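Local atomic coordinates of aspartate-semialdehyde dehydrogenase (Vibrio cholerae, PDB entry 2R00), a protein that catalyses the NADPH-dependent reductive dephosphorylation of L-aspartyl-4-phosphate to L-aspartate-semialdehyde, a step on the way to lysine and methionine. Residues 91-96 against 326-331; 126-131 against 318-323. One frame throughout, in Å; residues are numbered along the deposited sequence.

Contact 1: residues 91-96 against 326-331; sequences VVIDNT and QIAELL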
ATOM      1  N   VAL A  91     -34.752  -1.558 -18.023  1.00 23.47           N
ATOM      2  CA  VAL A  91     -33.693  -2.261 -17.312  1.00 22.39           C
ATOM      3  C   VAL A  91     -32.661  -1.241 -16.835  1.00 22.36           C
ATOM      4  O   VAL A  91     -32.044  -0.532 -17.642  1.00 22.82           O
ATOM      5  CB  VAL A  91     -33.041  -3.411 -18.146  1.00 22.31           C
ATOM      6  CG1 VAL A  91     -32.030  -4.198 -17.287  1.00 20.81           C
ATOM      7  CG2 VAL A  91     -34.103  -4.344 -18.679  1.00 21.56           C
ATOM      8  N   VAL A  92     -32.504  -1.158 -15.512  1.00 21.96           N
ATOM      9  CA  VAL A  92     -31.657  -0.147 -14.884  1.00 21.46           C
ATOM     10  C   VAL A  92     -30.287  -0.750 -14.583  1.00 21.83           C
ATOM     11  O   VAL A  92     -30.189  -1.805 -13.964  1.00 21.87           O
ATOM     12  CB  VAL A  92     -32.288   0.404 -13.578  1.00 21.72           C
ATOM     13  CG1 VAL A  92     -31.392   1.461 -12.924  1.00 20.03           C
ATOM     14  CG2 VAL A  92     -33.685   0.969 -13.845  1.00 21.40           C
ATOM     15  N   ILE A  93     -29.241  -0.089 -15.060  1.00 21.89           N
ATOM     16  CA  ILE A  93     -27.876  -0.435 -14.682  1.00 21.79           C
ATOM     17  C   ILE A  93     -27.439   0.634 -13.684  1.00 21.91           C
ATOM     18  O   ILE A  93     -27.360   1.811 -14.024  1.00 21.49           O
ATOM     19  CB  ILE A  93     -26.934  -0.551 -15.920  1.00 22.22           C
ATOM     20  CG1 ILE A  93     -27.376  -1.739 -16.799  1.00 21.89           C
ATOM     21  CG2 ILE A  93     -25.479  -0.700 -15.466  1.00 21.27           C
ATOM     22  CD1 ILE A  93     -27.087  -1.585 -18.296  1.00 23.55           C
ATOM     23  N   ASP A  94     -27.217   0.212 -12.438  1.00 21.69           N
ATOM     24  CA  ASP A  94     -27.123   1.146 -11.322  1.00 21.40           C
ATOM     25  C   ASP A  94     -25.710   1.326 -10.815  1.00 21.04           C
ATOM     26  O   ASP A  94     -25.137   0.417 -10.224  1.00 20.77           O
ATOM     27  CB  ASP A  94     -28.014   0.710 -10.155  1.00 20.81           C
ATOM     28  CG  ASP A  94     -28.184   1.807  -9.133  1.00 23.08           C
ATOM     29  OD1 ASP A  94     -28.476   2.946  -9.558  1.00 22.66           O
ATOM     30  OD2 ASP A  94     -28.018   1.544  -7.919  1.00 24.16           O
ATOM     31  N   ASN A  95     -25.172   2.519 -11.015  1.00 21.37           N
ATOM     32  CA  ASN A  95     -23.839   2.828 -10.519  1.00 21.98           C
ATOM     33  C   ASN A  95     -23.892   3.516  -9.164  1.00 22.31           C
ATOM     34  O   ASN A  95     -23.423   4.649  -9.010  1.00 23.56           O
ATOM     35  CB  ASN A  95     -23.046   3.648 -11.539  1.00 22.41           C
ATOM     36  CG  ASN A  95     -21.614   3.892 -11.098  1.00 22.46           C
ATOM     37  OD1 ASN A  95     -20.868   2.956 -10.837  1.00 24.26           O
ATOM     38  ND2 ASN A  95     -21.246   5.150 -10.974  1.00 22.56           N
ATOM     39  N   THR A  96     -24.504   2.834  -8.187  1.00 21.59           N
ATOM     40  CA  THR A  96     -24.443   3.240  -6.781  1.00 20.79           C
ATOM     41  C   THR A  96     -24.228   2.000  -5.924  1.00 20.34           C
ATOM     42  O   THR A  96     -24.252   0.869  -6.428  1.00 19.09           O
ATOM     43  CB  THR A  96     -25.741   3.999  -6.296  1.00 21.02           C
ATOM     44  OG1 THR A  96     -26.786   3.064  -6.005  1.00 19.50           O
ATOM     45  CG2 THR A  96     -26.239   4.974  -7.353  1.00 21.73           C
ATOM     46  N   GLN A 326     -20.440  -1.747 -20.836  1.00 25.08           N
ATOM     47  CA  GLN A 326     -20.181  -3.153 -21.189  1.00 25.60           C
ATOM     48  C   GLN A 326     -21.307  -4.089 -20.757  1.00 25.53           C
ATOM     49  O   GLN A 326     -21.630  -5.055 -21.461  1.00 25.23           O
ATOM     50  CB  GLN A 326     -18.891  -3.642 -20.548  1.00 26.19           C
ATOM     51  CG  GLN A 326     -17.613  -3.127 -21.188  1.00 28.12           C
ATOM     52  CD  GLN A 326     -16.387  -3.575 -20.420  1.00 30.69           C
ATOM     53  OE1 GLN A 326     -16.115  -3.086 -19.327  1.00 31.63           O
ATOM     54  NE2 GLN A 326     -15.643  -4.515 -20.988  1.00 32.60           N
ATOM     55  N   ILE A 327     -21.884  -3.816 -19.585  1.00 25.32           N
ATOM     56  CA  ILE A 327     -23.070  -4.527 -19.127  1.00 25.14           C
ATOM     57  C   ILE A 327     -24.199  -4.347 -20.138  1.00 25.37           C
ATOM     58  O   ILE A 327     -24.807  -5.330 -20.554  1.00 25.43           O
ATOM     59  CB  ILE A 327     -23.535  -4.049 -17.714  1.00 25.24           C
ATOM     60  CG1 ILE A 327     -22.485  -4.408 -16.650  1.00 24.72           C
ATOM     61  CG2 ILE A 327     -24.892  -4.661 -17.373  1.00 24.80           C
ATOM     62  CD1 ILE A 327     -22.661  -3.697 -15.299  1.00 24.77           C
ATOM     63  N   ALA A 328     -24.460  -3.093 -20.529  1.00 25.81           N
ATOM     64  CA  ALA A 328     -25.530  -2.754 -21.483  1.00 26.43           C
ATOM     65  C   ALA A 328     -25.328  -3.407 -22.852  1.00 27.27           C
ATOM     66  O   ALA A 328     -26.295  -3.790 -23.517  1.00 27.54           O
ATOM     67  CB  ALA A 328     -25.636  -1.244 -21.650  1.00 25.85           C
ATOM     68  N   GLU A 329     -24.071  -3.490 -23.274  1.00 28.25           N
ATOM     69  CA  GLU A 329     -23.716  -4.103 -24.542  1.00 28.93           C
ATOM     70  C   GLU A 329     -24.115  -5.563 -24.536  1.00 29.93           C
ATOM     71  O   GLU A 329     -24.746  -6.027 -25.476  1.00 30.28           O
ATOM     72  CB  GLU A 329     -22.217  -3.953 -24.797  1.00 29.06           C
ATOM     73  CG  GLU A 329     -21.809  -2.543 -25.198  1.00 29.51           C
ATOM     74  CD  GLU A 329     -20.305  -2.342 -25.205  1.00 30.40           C
ATOM     75  OE1 GLU A 329     -19.869  -1.241 -25.576  1.00 30.15           O
ATOM     76  OE2 GLU A 329     -19.559  -3.269 -24.819  1.00 31.31           O
ATOM     77  N   LEU A 330     -23.770  -6.277 -23.465  1.00 30.44           N
ATOM     78  CA  LEU A 330     -24.094  -7.696 -23.344  1.00 31.69           C
ATOM     79  C   LEU A 330     -25.589  -7.936 -23.153  1.00 32.08           C
ATOM     80  O   LEU A 330     -26.154  -8.897 -23.685  1.00 31.68           O
ATOM     81  CB  LEU A 330     -23.293  -8.320 -22.200  1.00 31.94           C
ATOM     82  CG  LEU A 330     -22.025  -9.114 -22.514  1.00 33.47           C
ATOM     83  CD1 LEU A 330     -21.260  -8.593 -23.719  1.00 35.05           C
ATOM     84  CD2 LEU A 330     -21.125  -9.147 -21.277  1.00 34.09           C
ATOM     85  N   LEU A 331     -26.222  -7.045 -22.400  1.00 32.56           N
ATOM     86  CA  LEU A 331     -27.655  -7.106 -22.157  1.00 33.65           C
ATOM     87  C   LEU A 331     -28.405  -7.046 -23.490  1.00 34.54           C
ATOM     88  O   LEU A 331     -29.231  -7.901 -23.788  1.00 34.33           O
ATOM     89  CB  LEU A 331     -28.071  -5.947 -21.237  1.00 33.34           C
ATOM     90  CG  LEU A 331     -29.547  -5.788 -20.886  1.00 33.07           C
ATOM     91  CD1 LEU A 331     -30.049  -7.008 -20.136  1.00 31.31           C
ATOM     92  CD2 LEU A 331     -29.748  -4.525 -20.066  1.00 33.39           C
TER
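Thr96 OG1, three residues past the Ile93 side chain that meets the helix, is gripped twice: it donates to Asp94 OD2 at 2.7 Å and is also bonded by the backbone N of His98. The donor comes to OD2 on its syn side but 30° out of the carboxylate plane. The other oxygen, OD1, pairs with Ser78 OG, so both ends of this buried carboxylate are held and the turn after the strand is pinned down. The contact itself is wholly apolar. On the strand side Ile93 does most of the touching, with CG1 anti to its carbonyl carbon (chi1 -66°) and CD1 reaching the helix at Ala328, 3.7 Å from Ala328 CB. Ile327 lies alongside, its branch running past Ile93 in the opposite direction, with CG2 3.9 Å from Ile93 CG1. Strand 91-94 belongs to the parallel part of the Rossmann-type nucleotide-binding sheet, and helix 316-335, the last of the chain, lies along one face of it. The axes of strand 91-94 and of the 326-331 piece of the helix approach to 9.8 Å, their directions 154° apart and so nearly antiparallel. Val92 points to the other face, where it meets Ala82 and Ala85 of helix 75-87, while Ile93 shares its side with Ile68 and Leu70 of the adjoining strand. One turn further along the helix, Leu331 meets Val91 tip to tip, its CD2 3.6 Å from Val91 CG1. The same CD2 stands 4.3 Å from Ile93 CD1, bridging the two strand residues.

Contact 2: residues 126-131 against 318-323; sequences IANPNC and KGAATN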
ATOM      1  N   ILE A 126     -29.644  -4.285 -12.700  1.00 18.98           N
ATOM      2  CA  ILE A 126     -28.305  -4.870 -12.601  1.00 19.42           C
ATOM      3  C   ILE A 126     -27.435  -3.832 -11.872  1.00 19.29           C
ATOM      4  O   ILE A 126     -27.496  -2.658 -12.185  1.00 19.64           O
ATOM      5  CB  ILE A 126     -27.674  -5.126 -14.009  1.00 19.14           C
ATOM      6  CG1 ILE A 126     -28.597  -5.989 -14.884  1.00 19.76           C
ATOM      7  CG2 ILE A 126     -26.302  -5.779 -13.873  1.00 19.35           C
ATOM      8  CD1 ILE A 126     -28.285  -5.920 -16.391  1.00 19.93           C
ATOM      9  N   ALA A 127     -26.638  -4.271 -10.906  1.00 19.53           N
ATOM     10  CA  ALA A 127     -25.820  -3.354 -10.099  1.00 19.29           C
ATOM     11  C   ALA A 127     -24.406  -3.287 -10.656  1.00 19.62           C
ATOM     12  O   ALA A 127     -23.825  -4.322 -10.990  1.00 19.77           O
ATOM     13  CB  ALA A 127     -25.801  -3.821  -8.656  1.00 18.57           C
ATOM     14  N   ASN A 128     -23.875  -2.066 -10.770  1.00 19.88           N
ATOM     15  CA  ASN A 128     -22.499  -1.810 -11.202  1.00 21.24           C
ATOM     16  C   ASN A 128     -21.663  -1.808  -9.931  1.00 21.44           C
ATOM     17  O   ASN A 128     -22.030  -1.119  -8.981  1.00 21.70           O
ATOM     18  CB  ASN A 128     -22.424  -0.424 -11.881  1.00 21.03           C
ATOM     19  CG  ASN A 128     -21.224  -0.261 -12.834  1.00 22.72           C
ATOM     20  OD1 ASN A 128     -20.497   0.747 -12.782  1.00 22.44           O
ATOM     21  ND2 ASN A 128     -21.051  -1.212 -13.733  1.00 20.13           N
ATOM     22  N   PRO A 129     -20.567  -2.600  -9.880  1.00 21.88           N
ATOM     23  CA  PRO A 129     -19.768  -2.610  -8.656  1.00 22.39           C
ATOM     24  C   PRO A 129     -18.903  -1.363  -8.456  1.00 23.95           C
ATOM     25  O   PRO A 129     -18.804  -0.507  -9.341  1.00 23.29           O
ATOM     26  CB  PRO A 129     -18.870  -3.862  -8.808  1.00 21.69           C
ATOM     27  CG  PRO A 129     -19.404  -4.617  -9.984  1.00 22.04           C
ATOM     28  CD  PRO A 129     -20.027  -3.542 -10.871  1.00 21.59           C
ATOM     29  N   ASN A 130     -18.293  -1.292  -7.278  1.00 25.61           N
ATOM     30  CA  ASN A 130     -17.331  -0.269  -6.936  1.00 28.17           C
ATOM     31  C   ASN A 130     -16.120  -0.386  -7.861  1.00 28.79           C
ATOM     32  O   ASN A 130     -15.682  -1.502  -8.154  1.00 28.36           O
ATOM     33  CB  ASN A 130     -16.925  -0.484  -5.475  1.00 28.23           C
ATOM     34  CG  ASN A 130     -16.252   0.720  -4.872  1.00 31.97           C
ATOM     35  OD1 ASN A 130     -15.132   1.056  -5.232  1.00 35.42           O
ATOM     36  ND2 ASN A 130     -16.937   1.382  -3.943  1.00 35.11           N
ATOM     37  N   CYS A 131     -15.576   0.744  -8.324  1.00 31.12           N
ATOM     38  CA  CYS A 131     -14.392   0.722  -9.220  1.00 30.97           C
ATOM     39  C   CYS A 131     -13.223  -0.056  -8.617  1.00 30.49           C
ATOM     40  O   CYS A 131     -12.526  -0.761  -9.336  1.00 29.86           O
ATOM     41  CB  CYS A 131     -13.942   2.127  -9.657  1.00 31.74           C
ATOM     42  SG  CYS A 131     -12.759   2.163 -11.108  1.00 36.01           S
ATOM     43  N   LYS A 318     -14.131   6.814 -15.549  1.00 35.55           N
ATOM     44  CA  LYS A 318     -14.187   6.151 -16.854  1.00 35.26           C
ATOM     45  C   LYS A 318     -14.225   4.630 -16.718  1.00 34.44           C
ATOM     46  O   LYS A 318     -14.847   3.942 -17.541  1.00 34.93           O
ATOM     47  CB  LYS A 318     -13.026   6.604 -17.758  1.00 35.48           C
ATOM     48  CG  LYS A 318     -13.279   6.363 -19.248  1.00 37.26           C
ATOM     49  CD  LYS A 318     -12.569   7.382 -20.138  1.00 40.58           C
ATOM     50  CE  LYS A 318     -13.141   7.356 -21.553  1.00 42.12           C
ATOM     51  NZ  LYS A 318     -12.397   8.248 -22.480  1.00 43.94           N
ATOM     52  N   GLY A 319     -13.576   4.113 -15.675  1.00 33.18           N
ATOM     53  CA  GLY A 319     -13.636   2.688 -15.356  1.00 32.05           C
ATOM     54  C   GLY A 319     -15.048   2.264 -14.977  1.00 30.90           C
ATOM     55  O   GLY A 319     -15.577   1.285 -15.508  1.00 30.93           O
ATOM     56  N   ALA A 320     -15.654   3.014 -14.060  1.00 29.85           N
ATOM     57  CA  ALA A 320     -17.039   2.791 -13.631  1.00 29.11           C
ATOM     58  C   ALA A 320     -18.025   2.902 -14.798  1.00 28.53           C
ATOM     59  O   ALA A 320     -18.889   2.039 -14.985  1.00 28.23           O
ATOM     60  CB  ALA A 320     -17.402   3.778 -12.548  1.00 29.02           C
ATOM     61  N   ALA A 321     -17.876   3.964 -15.589  1.00 28.25           N
ATOM     62  CA  ALA A 321     -18.777   4.240 -16.701  1.00 27.71           C
ATOM     63  C   ALA A 321     -18.680   3.157 -17.766  1.00 27.44           C
ATOM     64  O   ALA A 321     -19.693   2.674 -18.263  1.00 27.36           O
ATOM     65  CB  ALA A 321     -18.485   5.603 -17.285  1.00 27.65           C
ATOM     66  N   THR A 322     -17.447   2.761 -18.087  1.00 26.93           N
ATOM     67  CA  THR A 322     -17.184   1.716 -19.068  1.00 26.04           C
ATOM     68  C   THR A 322     -17.743   0.360 -18.644  1.00 25.46           C
ATOM     69  O   THR A 322     -18.306  -0.363 -19.475  1.00 25.17           O
ATOM     70  CB  THR A 322     -15.673   1.606 -19.344  1.00 26.65           C
ATOM     71  OG1 THR A 322     -15.205   2.862 -19.860  1.00 27.76           O
ATOM     72  CG2 THR A 322     -15.361   0.490 -20.343  1.00 27.02           C
ATOM     73  N   ASN A 323     -17.595   0.003 -17.365  1.00 24.35           N
ATOM     74  CA  ASN A 323     -18.147  -1.266 -16.890  1.00 23.90           C
ATOM     75  C   ASN A 323     -19.658  -1.326 -17.129  1.00 23.72           C
ATOM     76  O   ASN A 323     -20.186  -2.336 -17.621  1.00 23.94           O
ATOM     77  CB  ASN A 323     -17.828  -1.490 -15.404  1.00 23.73           C
ATOM     78  CG  ASN A 323     -17.995  -2.935 -14.989  1.00 24.29           C
ATOM     79  OD1 ASN A 323     -17.133  -3.773 -15.268  1.00 24.25           O
ATOM     80  ND2 ASN A 323     -19.107  -3.242 -14.319  1.00 23.69           N
TER
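Asn128 is the first residue of 126-131 to meet helix 316-335, just where strand 125-127 of the Rossmann-type sheet runs out into the loop that leads to the catalytic cysteine. With CG anti to the backbone N (chi1 -158°), its amide reaches in beside Ala320 and Asn323. The Asn128 and Asn323 side chains slide past each other in opposite directions, their amide planes 42° apart. Backbone O of Asn128 accepts a bond from NE of Arg100, predicted to bind phosphate. Pro129 crosses the Asn323 side chain at about a right angle, its CD 3.6 Å from Asn323 ND2, and that nitrogen is hydrogen-bonded to Val108 O. Asn130 faces away from helix 316-335 and is the N-cap of helix 131-147, its OD1 taking the backbone N of Ser132. Cys131, which forms the acyl-thioester intermediate, opens that helix. Its SG lies against the backbone of the facing helix, 4.2 Å from Ala320 N and 4.4 Å from Gly319 CA. In that same turn Lys318 O accepts two donors from opposite faces of its carbonyl plane: Thr322 N at 2.9 Å and Thr322 OG1 at 2.6 Å.

Helix 316-335 serves both contacts: its earlier turns face the loop of contact 2, its later turns strand 91-94 of contact 1. The centres lie 9 Å apart, and strands 91-94 and 125-127 are parallel neighbours in one sheet, their segments probably hydrogen-bonded from Val92 O to Ile126 N and from Asp94 O to Asn128 N, each at 2.8 Å. Ile327 of contact 1 also packs on the Asn128 side chain of contact 2. Contact 2 holds the catalytic Cys131, and its Ala320 side chain is about 5 Å from that of Val15, a predicted NADP(+) site. In contact 1, Ile93 is about 10 Å from Val15, side chain to side chain.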